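Local atomic coordinates of anopheles gambiae adenosine kinase (PDB entry 3LOO), a protein that phosphorylates adenosine to AMP as a pfkB-family kinase and is captured here with bis(adenosine)-5'-tetraphosphate in its pocket. Residues V27-P32 with I101-V106; S82-L87 with Y181-F185; Q129-P135 with A155-T161; L174-F180 with T204-F208. One frame throughout, in Å; residues are numbered along the deposited sequence.

Contact 1: V27-P32 with I101-V106. With B4P (bis(adenosine)-5'-tetraphosphate), chain D.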
# COMPACT_ATOMS: atom_id res chain seq x y z
N VAL A 27 5.46 10.38 -5.93
CA VAL A 27 6.45 9.40 -5.52
C VAL A 27 5.90 8.49 -4.42
O VAL A 27 5.24 8.96 -3.50
CB VAL A 27 7.90 9.90 -5.24
CG1 VAL A 27 8.17 11.30 -5.65
CG2 VAL A 27 8.44 9.51 -3.83
N GLY A 28 6.14 7.19 -4.60
CA GLY A 28 5.76 6.16 -3.66
C GLY A 28 7.00 5.48 -3.12
O GLY A 28 7.93 5.22 -3.85
N LEU A 29 7.01 5.20 -1.82
CA LEU A 29 8.09 4.46 -1.20
C LEU A 29 7.47 3.21 -0.58
O LEU A 29 6.48 3.31 0.12
CB LEU A 29 8.72 5.26 -0.06
CG LEU A 29 9.62 6.47 -0.32
CD1 LEU A 29 8.87 7.55 -0.98
CD2 LEU A 29 10.08 6.99 1.09
N GLY A 30 8.04 2.04 -0.86
CA GLY A 30 7.50 0.81 -0.30
C GLY A 30 8.43 -0.38 -0.50
O GLY A 30 9.63 -0.22 -0.82
N ASN A 31 7.84 -1.57 -0.37
CA ASN A 31 8.57 -2.80 -0.45
C ASN A 31 8.16 -3.52 -1.70
O ASN A 31 7.02 -3.99 -1.79
CB ASN A 31 8.24 -3.73 0.74
CG ASN A 31 8.37 -3.06 2.09
OD1 ASN A 31 9.25 -2.20 2.28
ND2 ASN A 31 7.52 -3.49 3.06
N PRO A 32 9.07 -3.62 -2.68
CA PRO A 32 8.66 -4.35 -3.88
C PRO A 32 8.86 -5.84 -3.64
O PRO A 32 9.97 -6.29 -3.38
CB PRO A 32 9.60 -3.82 -4.98
CG PRO A 32 10.80 -3.30 -4.23
CD PRO A 32 10.46 -3.13 -2.76
N ILE A 101 6.61 7.66 -9.74
CA ILE A 101 7.93 7.12 -9.47
C ILE A 101 7.87 6.18 -8.23
O ILE A 101 7.26 6.55 -7.22
CB ILE A 101 8.92 8.25 -9.17
CG1 ILE A 101 9.10 9.16 -10.42
CG2 ILE A 101 10.27 7.67 -8.77
CD1 ILE A 101 9.75 10.47 -10.05
N PHE A 102 8.45 4.98 -8.33
CA PHE A 102 8.50 4.05 -7.20
C PHE A 102 9.93 3.90 -6.64
O PHE A 102 10.86 3.62 -7.40
CB PHE A 102 7.90 2.66 -7.56
CG PHE A 102 7.97 1.64 -6.40
CD1 PHE A 102 7.07 1.71 -5.35
CD2 PHE A 102 8.93 0.68 -6.37
CE1 PHE A 102 7.14 0.83 -4.26
CE2 PHE A 102 9.01 -0.24 -5.26
CZ PHE A 102 8.10 -0.15 -4.21
N PHE A 103 10.09 4.07 -5.33
CA PHE A 103 11.36 3.77 -4.64
C PHE A 103 11.18 2.58 -3.70
O PHE A 103 10.24 2.57 -2.87
CB PHE A 103 11.87 4.94 -3.79
CG PHE A 103 12.28 6.17 -4.56
CD1 PHE A 103 13.33 6.13 -5.49
CD2 PHE A 103 11.67 7.39 -4.29
CE1 PHE A 103 13.74 7.27 -6.17
CE2 PHE A 103 12.08 8.56 -4.97
CZ PHE A 103 13.13 8.48 -5.91
N GLY A 104 12.08 1.62 -3.80
CA GLY A 104 12.18 0.50 -2.85
C GLY A 104 13.39 -0.32 -3.28
O GLY A 104 14.02 -0.00 -4.30
N CYS A 105 13.71 -1.35 -2.49
CA CYS A 105 14.90 -2.17 -2.73
C CYS A 105 14.62 -3.62 -3.13
O CYS A 105 13.80 -4.32 -2.49
CB CYS A 105 15.83 -2.12 -1.50
SG CYS A 105 17.52 -2.82 -1.80
N VAL A 106 15.31 -4.06 -4.18
CA VAL A 106 15.14 -5.40 -4.74
C VAL A 106 16.52 -6.06 -4.75
O VAL A 106 17.53 -5.40 -4.48
CB VAL A 106 14.57 -5.42 -6.20
CG1 VAL A 106 13.10 -4.90 -6.27
CG2 VAL A 106 15.49 -4.66 -7.18
PA B4P D . -4.55 -7.95 0.24
O1A B4P D . -5.01 -8.80 -0.94
O2A B4P D . -4.41 -8.65 1.59
O3A B4P D . -5.71 -6.88 0.47
PB B4P D . -5.42 -5.31 0.42
O1B B4P D . -5.09 -4.85 -1.00
O2B B4P D . -4.57 -4.83 1.58
O3B B4P D . -7.06 -5.15 0.67
PG B4P D . -7.80 -4.42 1.90
O1G B4P D . -8.17 -5.37 2.99
O2G B4P D . -6.90 -3.27 2.33
O3G B4P D . -9.12 -3.80 1.25
PD B4P D . -10.68 -4.20 1.42
O1D B4P D . -10.76 -5.68 1.50
O2D B4P D . -11.37 -3.34 2.44
O5E B4P D . -3.20 -7.14 -0.15
C5E B4P D . -2.28 -7.95 -0.85
C4E B4P D . -0.94 -7.33 -1.08
O4E B4P D . -0.28 -6.97 0.14
C3E B4P D . -0.05 -8.37 -1.69
O3E B4P D . 0.05 -8.00 -3.08
C2E B4P D . 1.30 -8.20 -1.00
O2E B4P D . 2.42 -8.07 -1.88
C1E B4P D . 1.10 -6.96 -0.11
N9A B4P D . 1.85 -7.11 1.15
C8A B4P D . 1.64 -8.02 2.15
N7A B4P D . 2.59 -7.80 3.11
C5A B4P D . 3.41 -6.79 2.71
C6A B4P D . 4.52 -6.13 3.26
N6A B4P D . 5.08 -6.48 4.46
N1A B4P D . 5.11 -5.14 2.55
C2A B4P D . 4.62 -4.74 1.35
N3A B4P D . 3.55 -5.34 0.81
C4A B4P D . 2.93 -6.36 1.47
O5F B4P D . -11.18 -3.79 -0.05
C5F B4P D . -10.82 -2.55 -0.65
C4F B4P D . -11.83 -2.30 -1.76
O4F B4P D . -12.00 -3.46 -2.61
C3F B4P D . -13.23 -2.09 -1.20
O3F B4P D . -13.36 -0.76 -0.73
C2F B4P D . -14.11 -2.41 -2.38
O2F B4P D . -14.21 -1.27 -3.26
C1F B4P D . -13.36 -3.57 -3.06
N9B B4P D . -13.93 -4.85 -2.53
C8B B4P D . -13.37 -5.63 -1.58
N7B B4P D . -14.15 -6.70 -1.31
C5B B4P D . -15.25 -6.64 -2.10
C6B B4P D . -16.39 -7.41 -2.28
N6B B4P D . -16.55 -8.54 -1.55
N1B B4P D . -17.33 -7.03 -3.21
C2B B4P D . -17.17 -5.91 -3.95
N3B B4P D . -16.08 -5.10 -3.80
C4B B4P D . -15.10 -5.41 -2.90
O HOH W 1 12.17 -1.52 -0.01
O HOH W 2 12.54 -6.83 -2.66

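Contact 2: S82-L87 with Y181-F185. With B4P (bis(adenosine)-5'-tetraphosphate), chain D.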
# COMPACT_ATOMS: atom_id res chain seq x y z
N SER A 82 2.47 -3.60 -1.67
CA SER A 82 1.31 -2.71 -1.57
C SER A 82 1.44 -1.41 -2.42
O SER A 82 0.61 -1.16 -3.27
CB SER A 82 1.10 -2.34 -0.10
OG SER A 82 -0.05 -1.53 0.04
N VAL A 83 2.46 -0.61 -2.15
CA VAL A 83 2.62 0.68 -2.81
C VAL A 83 2.91 0.47 -4.31
O VAL A 83 2.37 1.18 -5.15
CB VAL A 83 3.80 1.53 -2.17
CG1 VAL A 83 4.06 2.82 -3.00
CG2 VAL A 83 3.49 1.85 -0.73
N GLN A 84 3.75 -0.52 -4.63
CA GLN A 84 3.96 -0.90 -6.02
C GLN A 84 2.66 -1.21 -6.78
O GLN A 84 2.46 -0.69 -7.89
CB GLN A 84 4.97 -2.04 -6.16
CG GLN A 84 5.49 -2.14 -7.60
CD GLN A 84 6.76 -2.97 -7.73
OE1 GLN A 84 7.68 -2.57 -8.43
NE2 GLN A 84 6.79 -4.18 -7.11
N ASN A 85 1.80 -2.04 -6.18
CA ASN A 85 0.50 -2.37 -6.74
C ASN A 85 -0.33 -1.10 -7.01
O ASN A 85 -0.94 -0.97 -8.06
CB ASN A 85 -0.36 -3.19 -5.76
CG ASN A 85 0.05 -4.66 -5.65
OD1 ASN A 85 0.72 -5.23 -6.51
ND2 ASN A 85 -0.36 -5.28 -4.53
N SER A 86 -0.39 -0.22 -6.01
CA SER A 86 -1.18 1.00 -6.11
C SER A 86 -0.67 1.91 -7.25
O SER A 86 -1.46 2.44 -8.03
CB SER A 86 -1.18 1.74 -4.76
OG SER A 86 -2.01 1.07 -3.80
N LEU A 87 0.64 2.09 -7.34
CA LEU A 87 1.22 2.89 -8.42
C LEU A 87 1.00 2.26 -9.83
O LEU A 87 0.76 2.98 -10.81
CB LEU A 87 2.69 3.19 -8.14
CG LEU A 87 2.91 4.48 -7.36
CD1 LEU A 87 2.19 4.57 -6.03
CD2 LEU A 87 4.44 4.73 -7.18
N TYR A 181 3.30 9.02 -1.30
CA TYR A 181 2.51 7.91 -0.77
C TYR A 181 3.45 6.86 -0.19
O TYR A 181 4.38 6.41 -0.87
CB TYR A 181 1.59 7.30 -1.82
CG TYR A 181 0.76 6.15 -1.31
CD1 TYR A 181 -0.05 6.30 -0.16
CD2 TYR A 181 0.79 4.90 -1.94
CE1 TYR A 181 -0.82 5.21 0.33
CE2 TYR A 181 0.06 3.82 -1.47
CZ TYR A 181 -0.76 3.98 -0.33
OH TYR A 181 -1.50 2.92 0.13
N VAL A 182 3.20 6.46 1.06
CA VAL A 182 4.03 5.47 1.74
C VAL A 182 3.12 4.47 2.44
O VAL A 182 2.07 4.84 2.92
CB VAL A 182 4.97 6.12 2.76
CG1 VAL A 182 5.87 5.07 3.41
CG2 VAL A 182 5.91 7.16 2.07
N SER A 183 3.49 3.19 2.47
CA SER A 183 2.65 2.20 3.20
C SER A 183 3.16 2.11 4.64
O SER A 183 4.33 2.37 4.90
CB SER A 183 2.76 0.82 2.57
OG SER A 183 4.12 0.42 2.54
N GLY A 184 2.29 1.72 5.57
CA GLY A 184 2.78 1.34 6.91
C GLY A 184 3.78 0.18 6.85
O GLY A 184 4.71 0.11 7.67
N PHE A 185 3.61 -0.73 5.89
CA PHE A 185 4.59 -1.79 5.60
C PHE A 185 6.06 -1.30 5.51
O PHE A 185 7.00 -1.98 5.95
CB PHE A 185 4.23 -2.48 4.27
CG PHE A 185 2.99 -3.35 4.33
CD1 PHE A 185 2.77 -4.23 5.42
CD2 PHE A 185 2.09 -3.35 3.27
CE1 PHE A 185 1.68 -5.08 5.44
CE2 PHE A 185 0.95 -4.19 3.28
CZ PHE A 185 0.75 -5.07 4.39
PA B4P D . -4.55 -7.95 0.24
O1A B4P D . -5.01 -8.80 -0.94
O2A B4P D . -4.41 -8.65 1.59
O3A B4P D . -5.71 -6.88 0.47
PB B4P D . -5.42 -5.31 0.42
O1B B4P D . -5.09 -4.85 -1.00
O2B B4P D . -4.57 -4.83 1.58
O3B B4P D . -7.06 -5.15 0.67
PG B4P D . -7.80 -4.42 1.90
O1G B4P D . -8.17 -5.37 2.99
O2G B4P D . -6.90 -3.27 2.33
O3G B4P D . -9.12 -3.80 1.25
PD B4P D . -10.68 -4.20 1.42
O1D B4P D . -10.76 -5.68 1.50
O2D B4P D . -11.37 -3.34 2.44
O5E B4P D . -3.20 -7.14 -0.15
C5E B4P D . -2.28 -7.95 -0.85
C4E B4P D . -0.94 -7.33 -1.08
O4E B4P D . -0.28 -6.97 0.14
C3E B4P D . -0.05 -8.37 -1.69
O3E B4P D . 0.05 -8.00 -3.08
C2E B4P D . 1.30 -8.20 -1.00
O2E B4P D . 2.42 -8.07 -1.88
C1E B4P D . 1.10 -6.96 -0.11
N9A B4P D . 1.85 -7.11 1.15
C8A B4P D . 1.64 -8.02 2.15
N7A B4P D . 2.59 -7.80 3.11
C5A B4P D . 3.41 -6.79 2.71
C6A B4P D . 4.52 -6.13 3.26
N6A B4P D . 5.08 -6.48 4.46
N1A B4P D . 5.11 -5.14 2.55
C2A B4P D . 4.62 -4.74 1.35
N3A B4P D . 3.55 -5.34 0.81
C4A B4P D . 2.93 -6.36 1.47
O5F B4P D . -11.18 -3.79 -0.05
C5F B4P D . -10.82 -2.55 -0.65
C4F B4P D . -11.83 -2.30 -1.76
O4F B4P D . -12.00 -3.46 -2.61
C3F B4P D . -13.23 -2.09 -1.20
O3F B4P D . -13.36 -0.76 -0.73
C2F B4P D . -14.11 -2.41 -2.38
O2F B4P D . -14.21 -1.27 -3.26
C1F B4P D . -13.36 -3.57 -3.06
N9B B4P D . -13.93 -4.85 -2.53
C8B B4P D . -13.37 -5.63 -1.58
N7B B4P D . -14.15 -6.70 -1.31
C5B B4P D . -15.25 -6.64 -2.10
C6B B4P D . -16.39 -7.41 -2.28
N6B B4P D . -16.55 -8.54 -1.55
N1B B4P D . -17.33 -7.03 -3.21
C2B B4P D . -17.17 -5.91 -3.95
N3B B4P D . -16.08 -5.10 -3.80
C4B B4P D . -15.10 -5.41 -2.90
O HOH W 3 -0.99 0.84 -1.25

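Contact 3: Q129-P135 with A155-T161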
# COMPACT_ATOMS: atom_id res chain seq x y z
N GLN A 129 16.56 0.64 -5.59
CA GLN A 129 17.87 0.35 -5.02
C GLN A 129 18.14 -1.16 -5.20
O GLN A 129 17.21 -1.96 -5.28
CB GLN A 129 17.89 0.75 -3.53
CG GLN A 129 19.23 0.62 -2.81
CD GLN A 129 19.19 1.21 -1.40
OE1 GLN A 129 18.13 1.48 -0.86
NE2 GLN A 129 20.36 1.39 -0.81
N ARG A 130 19.41 -1.53 -5.31
CA ARG A 130 19.79 -2.92 -5.60
C ARG A 130 20.60 -3.44 -4.44
O ARG A 130 21.55 -2.80 -4.01
CB ARG A 130 20.66 -3.02 -6.87
CG ARG A 130 19.95 -2.69 -8.13
CD ARG A 130 18.95 -3.73 -8.34
NE ARG A 130 18.13 -3.45 -9.49
CZ ARG A 130 17.52 -4.39 -10.21
NH1 ARG A 130 17.69 -5.70 -9.92
NH2 ARG A 130 16.77 -4.00 -11.24
N SER A 131 20.20 -4.58 -3.92
CA SER A 131 21.00 -5.30 -2.93
C SER A 131 21.76 -6.44 -3.62
O SER A 131 21.15 -7.30 -4.28
CB SER A 131 20.10 -5.87 -1.84
OG SER A 131 20.87 -6.48 -0.82
N ALA A 132 23.07 -6.49 -3.48
CA ALA A 132 23.79 -7.67 -4.02
C ALA A 132 23.82 -8.83 -3.00
O ALA A 132 24.11 -10.00 -3.39
CB ALA A 132 25.19 -7.31 -4.51
N THR A 133 23.49 -8.52 -1.74
CA THR A 133 23.51 -9.53 -0.66
C THR A 133 22.21 -10.26 -0.40
O THR A 133 22.25 -11.40 0.06
CB THR A 133 24.03 -8.99 0.70
OG1 THR A 133 23.08 -8.05 1.23
CG2 THR A 133 25.42 -8.34 0.54
N SER A 134 21.06 -9.63 -0.65
CA SER A 134 19.79 -10.34 -0.44
C SER A 134 19.02 -10.57 -1.74
O SER A 134 19.11 -9.76 -2.70
CB SER A 134 18.88 -9.62 0.57
OG SER A 134 19.59 -9.25 1.74
N PRO A 135 18.25 -11.67 -1.79
CA PRO A 135 17.36 -11.85 -2.92
C PRO A 135 16.14 -10.92 -2.80
O PRO A 135 15.81 -10.49 -1.71
CB PRO A 135 16.91 -13.31 -2.78
CG PRO A 135 16.98 -13.60 -1.29
CD PRO A 135 18.05 -12.69 -0.73
N ALA A 155 13.30 -9.54 2.92
CA ALA A 155 14.61 -9.83 2.33
C ALA A 155 15.24 -8.55 1.74
O ALA A 155 15.51 -7.63 2.51
CB ALA A 155 14.49 -10.99 1.31
N ALA A 156 15.45 -8.44 0.41
CA ALA A 156 16.12 -7.24 -0.15
C ALA A 156 15.36 -5.94 0.09
O ALA A 156 15.96 -4.85 0.19
CB ALA A 156 16.43 -7.40 -1.65
N ALA A 157 14.04 -6.03 0.20
CA ALA A 157 13.25 -4.81 0.51
C ALA A 157 13.70 -4.19 1.83
O ALA A 157 13.55 -2.98 2.02
CB ALA A 157 11.75 -5.08 0.52
N ASN A 158 14.22 -5.02 2.75
CA ASN A 158 14.79 -4.54 4.00
C ASN A 158 16.16 -3.89 3.86
O ASN A 158 16.63 -3.24 4.80
CB ASN A 158 14.84 -5.64 5.08
CG ASN A 158 14.39 -5.15 6.44
OD1 ASN A 158 14.81 -4.08 6.92
ND2 ASN A 158 13.51 -5.88 7.05
N ASP A 159 16.81 -4.02 2.71
CA ASP A 159 18.09 -3.36 2.50
C ASP A 159 17.99 -1.93 2.02
O ASP A 159 18.98 -1.37 1.62
CB ASP A 159 18.97 -4.18 1.55
CG ASP A 159 19.33 -5.57 2.12
OD1 ASP A 159 19.13 -5.77 3.32
OD2 ASP A 159 19.76 -6.46 1.37
N PHE A 160 16.79 -1.33 2.04
CA PHE A 160 16.62 0.04 1.59
C PHE A 160 17.36 0.98 2.55
O PHE A 160 17.25 0.82 3.76
CB PHE A 160 15.14 0.42 1.56
CG PHE A 160 14.88 1.81 1.04
CD1 PHE A 160 14.62 2.01 -0.31
CD2 PHE A 160 14.89 2.91 1.89
CE1 PHE A 160 14.40 3.29 -0.82
CE2 PHE A 160 14.65 4.19 1.39
CZ PHE A 160 14.40 4.38 0.03
N THR A 161 18.05 1.97 2.00
CA THR A 161 18.74 2.96 2.84
C THR A 161 18.39 4.39 2.44
O THR A 161 18.22 4.68 1.25
CB THR A 161 20.27 2.82 2.82
OG1 THR A 161 20.74 2.91 1.47
CG2 THR A 161 20.70 1.53 3.40

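Contact 4: L174-F180 with T204-F208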
# COMPACT_ATOMS: atom_id res chain seq x y z
N LEU A 174 12.47 13.77 -5.76
CA LEU A 174 11.76 14.20 -4.53
C LEU A 174 11.36 15.68 -4.66
O LEU A 174 10.22 16.05 -4.35
CB LEU A 174 12.63 13.98 -3.28
CG LEU A 174 12.85 12.51 -2.89
CD1 LEU A 174 13.73 12.48 -1.64
CD2 LEU A 174 11.52 11.76 -2.65
N GLN A 175 12.29 16.50 -5.14
CA GLN A 175 12.03 17.95 -5.28
C GLN A 175 10.91 18.23 -6.24
O GLN A 175 10.13 19.15 -6.00
CB GLN A 175 13.29 18.70 -5.72
CG GLN A 175 14.29 18.83 -4.59
CD GLN A 175 15.54 19.65 -4.96
OE1 GLN A 175 16.61 19.50 -4.33
NE2 GLN A 175 15.41 20.52 -5.96
N GLY A 176 10.80 17.44 -7.31
CA GLY A 176 9.77 17.66 -8.34
C GLY A 176 8.41 17.03 -8.08
O GLY A 176 7.44 17.29 -8.82
N ALA A 177 8.31 16.19 -7.05
CA ALA A 177 7.04 15.50 -6.87
C ALA A 177 6.06 16.45 -6.25
O ALA A 177 6.47 17.38 -5.54
CB ALA A 177 7.21 14.27 -5.97
N GLN A 178 4.78 16.24 -6.51
CA GLN A 178 3.73 17.05 -5.87
C GLN A 178 2.96 16.26 -4.81
O GLN A 178 2.23 16.86 -4.01
CB GLN A 178 2.77 17.64 -6.93
CG GLN A 178 3.54 18.46 -8.00
CD GLN A 178 2.66 19.05 -9.11
OE1 GLN A 178 1.89 18.34 -9.77
NE2 GLN A 178 2.81 20.37 -9.34
N PHE A 179 3.13 14.93 -4.81
CA PHE A 179 2.33 13.99 -3.99
C PHE A 179 3.24 12.85 -3.54
O PHE A 179 4.09 12.37 -4.33
CB PHE A 179 1.19 13.35 -4.80
CG PHE A 179 0.22 14.34 -5.40
CD1 PHE A 179 -0.88 14.81 -4.67
CD2 PHE A 179 0.41 14.80 -6.72
CE1 PHE A 179 -1.76 15.74 -5.23
CE2 PHE A 179 -0.47 15.71 -7.29
CZ PHE A 179 -1.55 16.19 -6.54
N PHE A 180 3.04 12.38 -2.30
CA PHE A 180 3.87 11.32 -1.73
C PHE A 180 2.96 10.29 -1.09
O PHE A 180 1.96 10.64 -0.44
CB PHE A 180 4.85 11.87 -0.67
CG PHE A 180 5.85 12.85 -1.22
CD1 PHE A 180 7.02 12.41 -1.81
CD2 PHE A 180 5.58 14.23 -1.18
CE1 PHE A 180 7.96 13.32 -2.31
CE2 PHE A 180 6.49 15.17 -1.70
CZ PHE A 180 7.69 14.71 -2.29
N THR A 204 6.57 22.14 2.65
CA THR A 204 6.49 22.74 1.33
C THR A 204 5.05 22.69 0.84
O THR A 204 4.79 22.89 -0.34
CB THR A 204 7.39 22.04 0.30
OG1 THR A 204 7.07 20.64 0.27
CG2 THR A 204 8.84 22.20 0.61
N GLY A 205 4.14 22.41 1.76
CA GLY A 205 2.72 22.31 1.45
C GLY A 205 2.29 21.19 0.51
O GLY A 205 1.20 21.25 -0.03
N ARG A 206 3.11 20.15 0.31
CA ARG A 206 2.69 19.04 -0.56
C ARG A 206 1.94 17.91 0.19
O ARG A 206 2.05 17.79 1.41
CB ARG A 206 3.89 18.52 -1.37
CG ARG A 206 4.48 19.62 -2.34
CD ARG A 206 5.77 19.18 -2.98
NE ARG A 206 6.89 19.15 -2.06
CZ ARG A 206 8.07 18.60 -2.30
NH1 ARG A 206 8.33 17.97 -3.46
NH2 ARG A 206 9.01 18.67 -1.36
N MET A 207 1.17 17.11 -0.53
CA MET A 207 0.41 16.04 0.11
C MET A 207 1.27 14.82 0.46
O MET A 207 2.05 14.33 -0.36
CB MET A 207 -0.78 15.62 -0.74
CG MET A 207 -1.98 16.57 -0.59
SD MET A 207 -3.29 16.06 -1.71
CE MET A 207 -4.16 14.93 -0.62
N PHE A 208 1.14 14.38 1.71
CA PHE A 208 1.79 13.13 2.18
C PHE A 208 0.63 12.22 2.63
O PHE A 208 -0.29 12.62 3.36
CB PHE A 208 2.84 13.36 3.27
CG PHE A 208 3.52 12.09 3.73
CD1 PHE A 208 4.65 11.63 3.09
CD2 PHE A 208 2.96 11.30 4.76
CE1 PHE A 208 5.26 10.45 3.47
CE2 PHE A 208 3.54 10.08 5.14
CZ PHE A 208 4.70 9.66 4.48
O HOH W 4 0.16 18.35 -3.17

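Contact 1: V27-P32 with I101-V106
The Phe102 ring meets Pro32 along one edge, where Pro32 CG lies near the ring plane and Pro32 CB comes within 3.6 Å of Phe102 CE2. The backbone N of Asn31 also sits at the ring edge. Phe103 has Ile101 CG2 over one face, offset toward the rim. Leu29 CD1 approaches the Phe103 edge, and Val27 CG2 lies 3.9 Å from Phe103 CD2. Both rings belong to strand 100-107, which pairs in parallel with strand 26-29 in the large sheet of the pfkB kinase fold; they lie on opposite faces. The strand axes lie 4.8 Å apart and make an angle of 19°. Val27, Gly28 and Leu29 pair with Ile101, Phe102 and Phe103. Helix 168-176 packs on Val27, Ile101 and Phe103 of one face; Leu29 of that face meets Phe186. Phe102 points to the other face and packs on helix 82-94. Its CG is anti to the backbone N (chi1 179°), and this carries the ring along to Gly30 and Pro32. Three nearly straight backbone bonds join the strands: Gly28 N to Ile101 O, Phe103 N to Gly28 O, and Gly30 N to Phe103 O. Beyond Gly30, one water joins Gly30 O to Cys105 N, and another joins Pro32 O to Cys105 O. Pro32 CG still touches Val106 CG1 tightly, at 3.5 Å. The loop that follows brings Asn31 to the bound bis(adenosine) tetraphosphate. Its amide gives a weak bond to Phe185 O and a firmer one to the adenine, with Asn31 ND2 3.0 Å from N1A.

Contact 2: S82-L87 with Y181-F185
Val83 meets Ser183 where the first turn of helix 82-87 passes the end of strand 181-183. The two axes come within 8.5 Å, and their directions differ by 142°. The helix is held by its own bonds, Ser86 N to Ser82 O and Leu87 N to Val83 O. No direct hydrogen bond crosses between the segments. Val83 fills the middle of the contact with both methyls. CG1 lies anti to the backbone N (chi1 173°) and packs 4.0 Å from Tyr181 CD2. CG2 presses on the strand backbone, 3.5 Å from Ser183 N, and also touches Ser183 CB. Leu87 CD1 reaches the edge of the Tyr181 ring. At the far end of that ring a water bridges the segments. It donates to Ser82 OG and Ser86 OG, and lies 2.5 Å from Tyr181 OH. The three hydroxyls have further partners: Asp317 for both serines and Asn211 for Tyr181. Ser82 CB sits at the edge of the Phe185 ring, 3.7 Å from Phe185 CD2. The adenine of the bound tetraphosphate lies over one face of the Phe185 ring, with its C5A 3.4 Å above the ring plane, over its centre. The helix start grips the same nucleoside. Ser82 N bonds to N3A at 3.2 Å, and Asn85 ND2 bonds to the ribose O3E at 3.1 Å. Ser82, Asn85 and Phe185 thus form part of the nucleoside pocket. The contact is buried near the centre of the chain, with strand 100-107 against Val83 and Leu87, and helix 315-328 against Ser86 and Tyr181.

Contact 3: Q129-P135 with A155-T161
Asp159 OD2 takes hydroxyl bonds from two serines of the facing turn. The bond from Ser131 OG is modelled very short, and its exact length is doubtful. Ser134 OG lies 2.8 Å from Asp159 OD2, on the syn side of the carboxylate. Two donors on one oxygen would help to settle its negative charge. A second polar pair forms between Gln129 and Thr161. Thr161 N bonds to Gln129 OE1 at 2.9 Å, in the carbonyl plane and on a lone pair. Gln129 NE2 gives its own bond to Thr161 OG1 at 2.8 Å, with the hydroxyl 11° out of the amide plane. The two bonds fix the rotation of the amide. The Gln129 side chain reaches Thr161 because it runs extended, with CG anti to the backbone N (chi1 -175°). A third link is backbone to backbone, Ala156 N to Pro135 O at 3.0 Å. Ala155 CB and Ala156 CB close on the same carbonyl, and Ser134 CB rests 3.6 Å from Ala156 N.

Both sides are positioned from within. Ser131 OG accepts from Ser134 N, so one hydroxyl holds its own turn and also binds Asp159. On the other side, Asp159 N bonds to Ala156 O and closes the short 3-10 segment 156-158. Further out, Phe160 stands edge-to-face with Phe186 and packs on helix 187-203. Gln129 and Ser131 bond through their backbones to strand 100-107. The contact therefore ties an ST motif, in the turn that follows edge strand 125-131 of the large sheet, to the loop between strand 147-153 and helix 168-176.

Contact 4: L174-F180 with T204-F208
Arg206 and Phe180 make the tight part of this contact. The guanidinium turns a face to the ring, with Phe180 CE2 3.7 Å above its plane, while it meets that ring at the edge. The two planes stand 81° apart. Arg206 NH1 donates to two carbonyls near the end of helix 168-176, Leu174 O at 2.8 Å and Ala177 O at 2.9 Å. A bend at chi3 (-71°) folds the arginine back, and NE bonds to Thr204 OG1. Phe180 CB also packs on Phe208 CD1 at 3.8 Å, on the face covered by helix 187-203. Phe180 N bonds to Met207 O at 2.9 Å in the parallel pairing of the strands.

The other side is looser. A water spans the gap from Gln178 O to Met207 N, and Gln178 is exposed. Met207 SD lies at the edge of the Phe179 ring, a Met-aromatic contact between two partly exposed residues.

The contact joins strands 179-183 and 207-211 of a beta-alpha-beta unit, whose helix 187-203 ends in a Schellman motif at Gly205. The carbonyl oxygens at the C-terminal end of helix 168-176 carry partial negative charge, so they probably favour the positive guanidinium of Arg206.

All four contacts reach the large sheet. Its strands run 125-131, 100-107, 26-29, 179-183 and 207-211 from one edge inward, so contacts 3, 1, 2 and 4 fall along it. Contacts 1 and 2 have centres about 8 Å apart and both touch the bound tetraphosphate. Contacts 3 and 4 lie farthest apart, about 26 Å between centres. Strand 179-183 serves contacts 2 and 4, and it also bonds to strand 26-29 of contact 1. Along the chain, contact 3 is nested within the loop closed by contact 2, while contacts 1 and 2 cross. Distant sequence segments are thus brought together at the nucleoside pocket, with contacts 3 and 4 farther out.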